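Local coordinates for Lin1840 protein (Listeria innocua serovar 6a, PDB 4ZOC) that probably hydrolyses terminal, non-reducing beta-D-glucosyl residues with release of beta-D-glucose, as a glycosyl hydrolase family 3 beta-glucosidase involved in beta-1,2-glucan metabolism, at residues S122-T127 and N352-D357; E181-M186 and F342-R347; A478-P483 and P509-E514. The protein carries 2 engineered substitutions. All coordinates share one frame; numbering follows the deposited sequence.

Contacts 1 and 2 belong to the same region, with centres about 12 Å apart, and share the loop between helices 322-338 and 361-374. Contact 1 binds that loop to the end of helix 112-128; contact 2 binds it to the loop before strand 187-193. They touch through Thr127, Leu183 and Glu184. Contact 3 lies about 39 and 45 Å from their centres, on the opposite side of the chain's centre, in the C-terminal family domain. Contacts 1 and 3 are largely buried, contact 2 only partly. Each centres on an arginine: Arg354 meets a carboxylate, a hydroxyl and a carbonyl, Arg347 grips one backbone carbonyl with two nitrogens, Arg481 meets two glutamates.

Contact 1: residues S122-T127 and N352-D357; sequences SALEAT and NDRTKD
Helix 112-128 of the TIM barrel is tied at its C-terminal end to the loop 352-357 by an arginine that reaches from the loop to Leu124 and Thr127. The chain of Arg354 bends at chi3 (42°), which turns the guanidinium across the last turn of the helix. NH1 of Arg354 gives an almost straight bond to OG1 of Thr127 at 2.9 Å, arriving at the guanidinium edge and practically in its plane. That hydroxyl donates in turn to Ala123 O at 2.7 Å, a carbonyl that also takes the helical N-H of Thr127. With its own proton given to the helix, the hydroxyl is left to act as acceptor for the arginine. NH2 of Arg354 makes a second, weak bond of 2.8 Å to Leu124 O, bent to 129° at the hydrogen. The same guanidinium holds Asp357 side-on: NE and NH2 both converge on OD2, on the anti side of the carboxylate. This salt bridge lies within the loop and would be expected to steady the guanidinium as it faces the helix. Leu124 packs against the group, its CD1 lying 3.4 Å from NH2 of Arg354 while its CD2 comes 3.7 Å from the backbone O of Asp357. Beside it a water donates to both Asp357 O and Glu125 OE2, each at 2.7 Å. The Glu125 carboxylate is further held by Thr98 and by the backbone N of Lys97 and of Leu359, so it ties the helix to two loops. Helix 112-128 lies in the crossover between parallel barrel strands 87-90 and 133-134, and its end is fastened to the loop that runs from helix 322-338 to helix 361-374.

Contact 2: residues E181-M186 and F342-R347; sequences ENLEQM and FEDPYR
Asp344 is the first residue of the loop 342-347 to approach Leu183, its OD2 lying 4.2 Å from the leucine CD1. Its other oxygen, OD1, accepts from Tyr346 N in an Asx turn, and OD2 is held by Gly348 N. A type I beta turn carries the chain from Asp344 to Arg347, while the side chains of Pro345 and Tyr346 pack on helix 66-79. At Arg347 the backbone takes left-handed values, and its C lies 3.8 Å from CD1 of Leu183. A water links the two backbones, donating to Leu183 O and Arg347 O. With CG of Arg347 anti to the backbone N (chi1 -154°), the side chain runs past Leu183, whose CD2 lies over one guanidinium face, 3.9 Å from NE. At the tip, NH1 and NH2 of Arg347 meet Gln185 O end-on, at 2.9 and 3.0 Å, with that oxygen in the guanidinium plane. NH2 bonds also to Leu179 O, and NE to Leu339 O. A buried guanidinium bonded to backbone carbonyls of two loops, Leu179 and Gln185 on one and Leu339 on its own, probably helps to hold their courses together.

Contact 3: residues A478-P483 and P509-E514; sequences ATIRLP and PLEVKE
Arg481 crosses to Glu511 and Glu514 and carries the polar half of this contact. From CB its chain leaves with CG anti to the carbonyl carbon (chi1 -75°), and CG lies alongside the Glu511 carboxylate, 3.4 Å from OE1. CD follows, also near that oxygen. The bend at chi3 then swings the guanidinium so that NH1 of Arg481 bonds Glu511 OE1 at 2.9 Å, on the anti side of that oxygen but well out of the carboxylate plane, the guanidinium and carboxylate planes being 70° apart. The same nitrogen reaches Glu514 OE2 at 3.0 Å from above the carboxylate plane, and NH2 of Arg481 reaches Glu514 OE1 at 3.1 Å on its syn side. Glu514 is therefore gripped end-on, one nitrogen to each oxygen, with the two planes 33° apart. NH2 has a further salt-bridge partner in Glu484, and Tyr487 makes a cation-pi contact with the group.

Both segments follow neighbouring parallel strands, 459-465 and 500-505, of the C-terminal family domain; the beta-alpha-beta crossover between those strands includes helix 484-494. Ile480 is the centre of an inverse gamma turn, and its O accepts Glu511 N at 2.8 Å. CA of Leu510 makes a CA-H...O contact with Ile480 O at 3.3 Å. The apolar half lies on Leu510: its CD1 packs 3.9 Å from CD2 of Leu482, and its CD2 sits near CB of Ile480. CD1 of Ile480 lies against Pro509 O, 3.9 Å away, a buried carbonyl with no polar partner in the model. Thr558 bonds both Glu511 OE2 and Ile480 N. At the start of the 478-483 segment, Asp589 of the second subunit accepts from the backbone nitrogens of Ala478 and Thr479.

Contact 1: residues S122-T127 and N352-D357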
# COMPACT_ATOMS: atom_id res chain seq x y z
N SER A 122 7.16 -29.72 -18.63
CA SER A 122 8.29 -29.15 -17.94
C SER A 122 9.04 -30.28 -17.22
O SER A 122 10.26 -30.35 -17.31
CB SER A 122 7.78 -28.18 -16.91
OG SER A 122 7.24 -26.99 -17.54
N ALA A 123 8.29 -31.10 -16.50
CA ALA A 123 8.90 -32.22 -15.75
C ALA A 123 9.48 -33.29 -16.66
O ALA A 123 10.54 -33.80 -16.37
CB ALA A 123 7.92 -32.86 -14.79
N LEU A 124 8.81 -33.58 -17.77
CA LEU A 124 9.35 -34.54 -18.76
C LEU A 124 10.74 -34.10 -19.20
O LEU A 124 11.69 -34.88 -19.25
CB LEU A 124 8.34 -34.58 -19.97
CG LEU A 124 8.89 -35.32 -21.20
CD1 LEU A 124 8.83 -36.82 -20.96
CD2 LEU A 124 8.14 -34.90 -22.43
N GLU A 125 10.85 -32.82 -19.53
CA GLU A 125 12.12 -32.25 -19.99
C GLU A 125 13.18 -32.06 -18.92
O GLU A 125 14.34 -32.40 -19.13
CB GLU A 125 11.83 -30.91 -20.72
CG GLU A 125 11.01 -31.10 -22.01
CD GLU A 125 10.92 -29.84 -22.81
OE1 GLU A 125 11.15 -28.74 -22.24
OE2 GLU A 125 10.63 -29.94 -24.04
N ALA A 126 12.75 -31.56 -17.75
CA ALA A 126 13.64 -31.23 -16.67
C ALA A 126 14.22 -32.54 -16.13
O ALA A 126 15.44 -32.59 -15.87
CB ALA A 126 12.92 -30.50 -15.55
N THR A 127 13.40 -33.58 -16.02
CA THR A 127 13.96 -34.89 -15.56
C THR A 127 14.92 -35.46 -16.57
O THR A 127 15.86 -36.14 -16.19
CB THR A 127 12.84 -35.88 -15.20
OG1 THR A 127 11.97 -36.11 -16.33
CG2 THR A 127 12.02 -35.35 -14.00
N ASN A 352 20.35 -44.40 -20.07
CA ASN A 352 19.18 -44.03 -20.80
C ASN A 352 19.26 -42.54 -21.10
O ASN A 352 18.78 -41.70 -20.32
CB ASN A 352 17.89 -44.35 -20.06
CG ASN A 352 16.66 -44.04 -20.88
OD1 ASN A 352 16.71 -44.02 -22.09
ND2 ASN A 352 15.57 -43.76 -20.22
N ASP A 353 19.87 -42.21 -22.24
CA ASP A 353 19.91 -40.81 -22.70
C ASP A 353 18.52 -40.41 -23.19
O ASP A 353 17.95 -41.08 -24.01
CB ASP A 353 21.01 -40.61 -23.76
CG ASP A 353 21.06 -39.18 -24.29
OD1 ASP A 353 20.03 -38.58 -24.63
OD2 ASP A 353 22.16 -38.67 -24.41
N ARG A 354 17.95 -39.38 -22.57
CA ARG A 354 16.59 -38.91 -22.86
C ARG A 354 16.59 -37.56 -23.57
O ARG A 354 15.57 -36.84 -23.49
CB ARG A 354 15.77 -38.80 -21.55
CG ARG A 354 15.59 -40.12 -20.72
CD ARG A 354 14.58 -40.04 -19.54
NE ARG A 354 13.39 -39.30 -19.93
CZ ARG A 354 12.84 -38.35 -19.20
NH1 ARG A 354 13.26 -38.16 -17.95
NH2 ARG A 354 11.87 -37.65 -19.68
N THR A 355 17.63 -37.25 -24.32
CA THR A 355 17.63 -36.10 -25.25
C THR A 355 16.38 -36.14 -26.16
O THR A 355 15.86 -35.06 -26.55
CB THR A 355 18.93 -36.05 -26.15
OG1 THR A 355 20.12 -36.04 -25.35
CG2 THR A 355 19.01 -34.81 -27.09
N LYS A 356 15.93 -37.35 -26.53
CA LYS A 356 14.79 -37.48 -27.49
C LYS A 356 13.50 -36.86 -26.88
O LYS A 356 12.59 -36.56 -27.62
CB LYS A 356 14.61 -38.93 -27.90
CG LYS A 356 14.05 -39.82 -26.80
CD LYS A 356 14.03 -41.28 -27.26
CE LYS A 356 15.40 -41.96 -27.21
NZ LYS A 356 15.35 -43.17 -28.08
N ASP A 357 13.47 -36.70 -25.56
CA ASP A 357 12.31 -36.17 -24.86
C ASP A 357 12.26 -34.60 -24.77
O ASP A 357 11.31 -34.06 -24.22
CB ASP A 357 12.21 -36.74 -23.43
CG ASP A 357 11.82 -38.25 -23.37
OD1 ASP A 357 11.40 -38.80 -24.38
OD2 ASP A 357 11.94 -38.86 -22.26
O HOH W 1 9.59 -32.19 -25.14

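Contact 2: residues E181-M186 and F342-R347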
# COMPACT_ATOMS: atom_id res chain seq x y z
N GLU A 181 9.27 -44.15 -8.69
CA GLU A 181 9.00 -45.02 -9.87
C GLU A 181 8.71 -44.23 -11.14
O GLU A 181 9.05 -44.66 -12.19
CB GLU A 181 7.74 -45.91 -9.61
CG GLU A 181 7.75 -46.82 -8.39
CD GLU A 181 6.41 -47.54 -8.16
OE1 GLU A 181 5.45 -47.37 -8.95
OE2 GLU A 181 6.28 -48.28 -7.14
N ASN A 182 8.01 -43.10 -11.02
CA ASN A 182 7.62 -42.29 -12.11
C ASN A 182 8.73 -41.22 -12.34
O ASN A 182 8.62 -40.08 -11.91
CB ASN A 182 6.28 -41.57 -11.78
CG ASN A 182 5.12 -42.53 -11.56
OD1 ASN A 182 4.10 -42.22 -10.90
ND2 ASN A 182 5.28 -43.70 -12.05
N LEU A 183 9.77 -41.60 -13.08
CA LEU A 183 10.97 -40.78 -13.20
C LEU A 183 10.92 -39.70 -14.27
O LEU A 183 11.93 -38.98 -14.47
CB LEU A 183 12.20 -41.69 -13.43
CG LEU A 183 12.39 -42.85 -12.43
CD1 LEU A 183 13.75 -43.50 -12.60
CD2 LEU A 183 12.15 -42.45 -10.97
N GLU A 184 9.75 -39.52 -14.87
CA GLU A 184 9.50 -38.35 -15.77
C GLU A 184 8.69 -37.24 -15.07
O GLU A 184 8.51 -36.15 -15.63
CB GLU A 184 8.69 -38.74 -17.01
CG GLU A 184 9.48 -39.66 -17.95
CD GLU A 184 8.65 -40.16 -19.14
OE1 GLU A 184 7.48 -39.69 -19.32
OE2 GLU A 184 9.18 -41.02 -19.89
N GLN A 185 8.21 -37.54 -13.88
CA GLN A 185 7.68 -36.54 -12.92
C GLN A 185 8.76 -36.14 -11.94
O GLN A 185 9.78 -36.82 -11.78
CB GLN A 185 6.58 -37.18 -12.09
CG GLN A 185 5.50 -37.91 -12.83
CD GLN A 185 4.71 -37.09 -13.74
OE1 GLN A 185 4.11 -37.64 -14.64
NE2 GLN A 185 4.68 -35.77 -13.55
N MET A 186 8.55 -35.00 -11.26
CA MET A 186 9.56 -34.46 -10.36
C MET A 186 8.87 -33.84 -9.14
O MET A 186 7.66 -33.59 -9.16
CB MET A 186 10.40 -33.42 -11.08
CG MET A 186 9.70 -32.10 -11.41
SD MET A 186 10.61 -31.08 -12.57
CE MET A 186 12.21 -30.96 -11.83
N PHE A 342 18.18 -43.59 -3.44
CA PHE A 342 18.99 -44.68 -2.84
C PHE A 342 19.05 -45.97 -3.67
O PHE A 342 19.93 -46.80 -3.44
CB PHE A 342 18.55 -44.97 -1.42
CG PHE A 342 18.76 -43.81 -0.49
CD1 PHE A 342 20.05 -43.49 -0.08
CD2 PHE A 342 17.69 -43.05 -0.03
CE1 PHE A 342 20.27 -42.49 0.78
CE2 PHE A 342 17.93 -42.01 0.84
CZ PHE A 342 19.21 -41.71 1.22
N GLU A 343 18.13 -46.12 -4.60
CA GLU A 343 18.11 -47.26 -5.57
C GLU A 343 18.74 -46.83 -6.89
O GLU A 343 19.54 -47.54 -7.42
CB GLU A 343 16.71 -47.78 -5.85
CG GLU A 343 16.01 -48.47 -4.70
CD GLU A 343 15.61 -47.50 -3.60
OE1 GLU A 343 14.91 -46.50 -3.88
OE2 GLU A 343 15.99 -47.80 -2.46
N ASP A 344 18.45 -45.59 -7.33
CA ASP A 344 19.01 -45.02 -8.55
C ASP A 344 19.31 -43.56 -8.36
O ASP A 344 18.41 -42.72 -8.48
CB ASP A 344 18.04 -45.19 -9.71
CG ASP A 344 18.57 -44.61 -11.03
OD1 ASP A 344 19.75 -44.23 -11.13
OD2 ASP A 344 17.77 -44.55 -12.02
N PRO A 345 20.56 -43.24 -8.06
CA PRO A 345 20.96 -41.86 -7.80
C PRO A 345 20.98 -40.98 -9.07
O PRO A 345 21.15 -39.79 -8.94
CB PRO A 345 22.36 -41.99 -7.21
CG PRO A 345 22.82 -43.36 -7.56
CD PRO A 345 21.69 -44.20 -7.91
N TYR A 346 20.86 -41.59 -10.25
CA TYR A 346 20.81 -40.89 -11.53
C TYR A 346 19.41 -40.73 -12.09
O TYR A 346 19.27 -40.23 -13.21
CB TYR A 346 21.70 -41.64 -12.56
CG TYR A 346 23.12 -41.76 -12.05
CD1 TYR A 346 23.98 -40.69 -12.08
CD2 TYR A 346 23.60 -42.96 -11.48
CE1 TYR A 346 25.23 -40.74 -11.53
CE2 TYR A 346 24.85 -43.02 -10.92
CZ TYR A 346 25.67 -41.92 -10.96
OH TYR A 346 26.91 -41.98 -10.46
N ARG A 347 18.39 -41.14 -11.30
CA ARG A 347 16.99 -41.00 -11.61
C ARG A 347 16.68 -41.19 -13.10
O ARG A 347 16.10 -40.33 -13.81
CB ARG A 347 16.47 -39.66 -11.05
CG ARG A 347 15.01 -39.70 -10.76
CD ARG A 347 14.61 -38.85 -9.60
NE ARG A 347 13.18 -39.06 -9.43
CZ ARG A 347 12.23 -38.45 -10.13
NH1 ARG A 347 12.52 -37.56 -11.07
NH2 ARG A 347 10.97 -38.77 -9.89
O HOH W 2 14.27 -39.93 -15.74

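Contact 3: residues A478-P483 and P509-E514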
# COMPACT_ATOMS: atom_id res chain seq x y z
N ALA A 478 8.61 1.75 -10.81
CA ALA A 478 7.71 2.66 -10.12
C ALA A 478 6.57 3.17 -10.95
O ALA A 478 5.44 3.30 -10.42
CB ALA A 478 8.48 3.81 -9.51
N THR A 479 6.77 3.31 -12.26
CA THR A 479 5.69 3.70 -13.17
C THR A 479 5.46 2.59 -14.16
O THR A 479 6.39 2.14 -14.89
CB THR A 479 6.05 5.00 -13.90
OG1 THR A 479 6.34 6.02 -12.92
CG2 THR A 479 4.99 5.43 -14.84
N ILE A 480 4.25 2.04 -14.15
CA ILE A 480 3.96 0.85 -14.94
C ILE A 480 3.53 1.22 -16.38
O ILE A 480 2.36 0.97 -16.81
CB ILE A 480 2.91 -0.06 -14.25
CG1 ILE A 480 1.66 0.71 -13.88
CG2 ILE A 480 3.53 -0.67 -13.01
CD1 ILE A 480 0.42 -0.15 -13.98
N ARG A 481 4.50 1.77 -17.09
CA ARG A 481 4.37 2.22 -18.46
C ARG A 481 5.48 1.62 -19.31
O ARG A 481 6.53 1.30 -18.80
CB ARG A 481 4.40 3.75 -18.51
CG ARG A 481 3.14 4.42 -18.04
CD ARG A 481 3.31 5.91 -18.14
NE ARG A 481 3.34 6.43 -19.50
CZ ARG A 481 2.25 6.74 -20.20
NH1 ARG A 481 1.06 6.45 -19.74
NH2 ARG A 481 2.37 7.23 -21.43
N LEU A 482 5.19 1.42 -20.60
CA LEU A 482 6.21 1.14 -21.56
C LEU A 482 7.04 2.38 -21.72
O LEU A 482 6.66 3.47 -21.24
CB LEU A 482 5.54 0.83 -22.92
CG LEU A 482 4.68 -0.40 -23.13
CD1 LEU A 482 4.03 -0.36 -24.46
CD2 LEU A 482 5.52 -1.61 -23.03
N PRO A 483 8.21 2.24 -22.30
CA PRO A 483 8.99 3.44 -22.69
C PRO A 483 8.15 4.42 -23.45
O PRO A 483 7.29 4.01 -24.30
CB PRO A 483 10.15 2.88 -23.48
CG PRO A 483 10.29 1.45 -23.06
CD PRO A 483 8.91 0.99 -22.64
N PRO A 509 0.72 -6.15 -15.81
CA PRO A 509 -0.21 -5.06 -16.21
C PRO A 509 0.53 -3.77 -16.42
O PRO A 509 1.54 -3.46 -15.72
CB PRO A 509 -1.12 -4.95 -14.99
CG PRO A 509 -1.12 -6.38 -14.39
CD PRO A 509 0.32 -6.71 -14.50
N LEU A 510 0.07 -3.02 -17.41
CA LEU A 510 0.69 -1.74 -17.77
C LEU A 510 -0.45 -0.74 -17.91
O LEU A 510 -1.63 -1.14 -18.08
CB LEU A 510 1.45 -1.84 -19.09
CG LEU A 510 2.78 -2.59 -18.97
CD1 LEU A 510 3.12 -3.04 -20.37
CD2 LEU A 510 3.86 -1.81 -18.22
N GLU A 511 -0.09 0.52 -17.99
CA GLU A 511 -1.05 1.58 -18.39
C GLU A 511 -1.30 1.51 -19.92
O GLU A 511 -0.43 1.85 -20.75
CB GLU A 511 -0.51 2.96 -18.04
CG GLU A 511 -0.20 3.22 -16.59
CD GLU A 511 0.22 4.66 -16.29
OE1 GLU A 511 0.10 5.57 -17.18
OE2 GLU A 511 0.69 4.89 -15.15
N VAL A 512 -2.45 1.00 -20.30
CA VAL A 512 -2.71 0.76 -21.68
C VAL A 512 -3.80 1.67 -22.28
O VAL A 512 -4.18 1.50 -23.49
CB VAL A 512 -2.95 -0.72 -22.00
CG1 VAL A 512 -1.75 -1.57 -21.63
CG2 VAL A 512 -4.29 -1.20 -21.42
N LYS A 513 -4.36 2.58 -21.48
CA LYS A 513 -5.42 3.42 -21.96
C LYS A 513 -5.02 4.14 -23.31
O LYS A 513 -5.80 4.12 -24.31
CB LYS A 513 -5.85 4.44 -20.90
CG LYS A 513 -6.77 5.56 -21.40
CD LYS A 513 -7.25 6.47 -20.25
CE LYS A 513 -8.34 7.40 -20.86
NZ LYS A 513 -9.04 8.08 -19.80
N GLU A 514 -3.80 4.66 -23.36
CA GLU A 514 -3.33 5.40 -24.58
C GLU A 514 -3.15 4.46 -25.74
O GLU A 514 -3.28 4.88 -26.88
CB GLU A 514 -2.04 6.12 -24.31
CG GLU A 514 -2.24 7.24 -23.30
CD GLU A 514 -0.94 7.66 -22.66
OE1 GLU A 514 0.06 7.84 -23.37
OE2 GLU A 514 -0.92 7.84 -21.43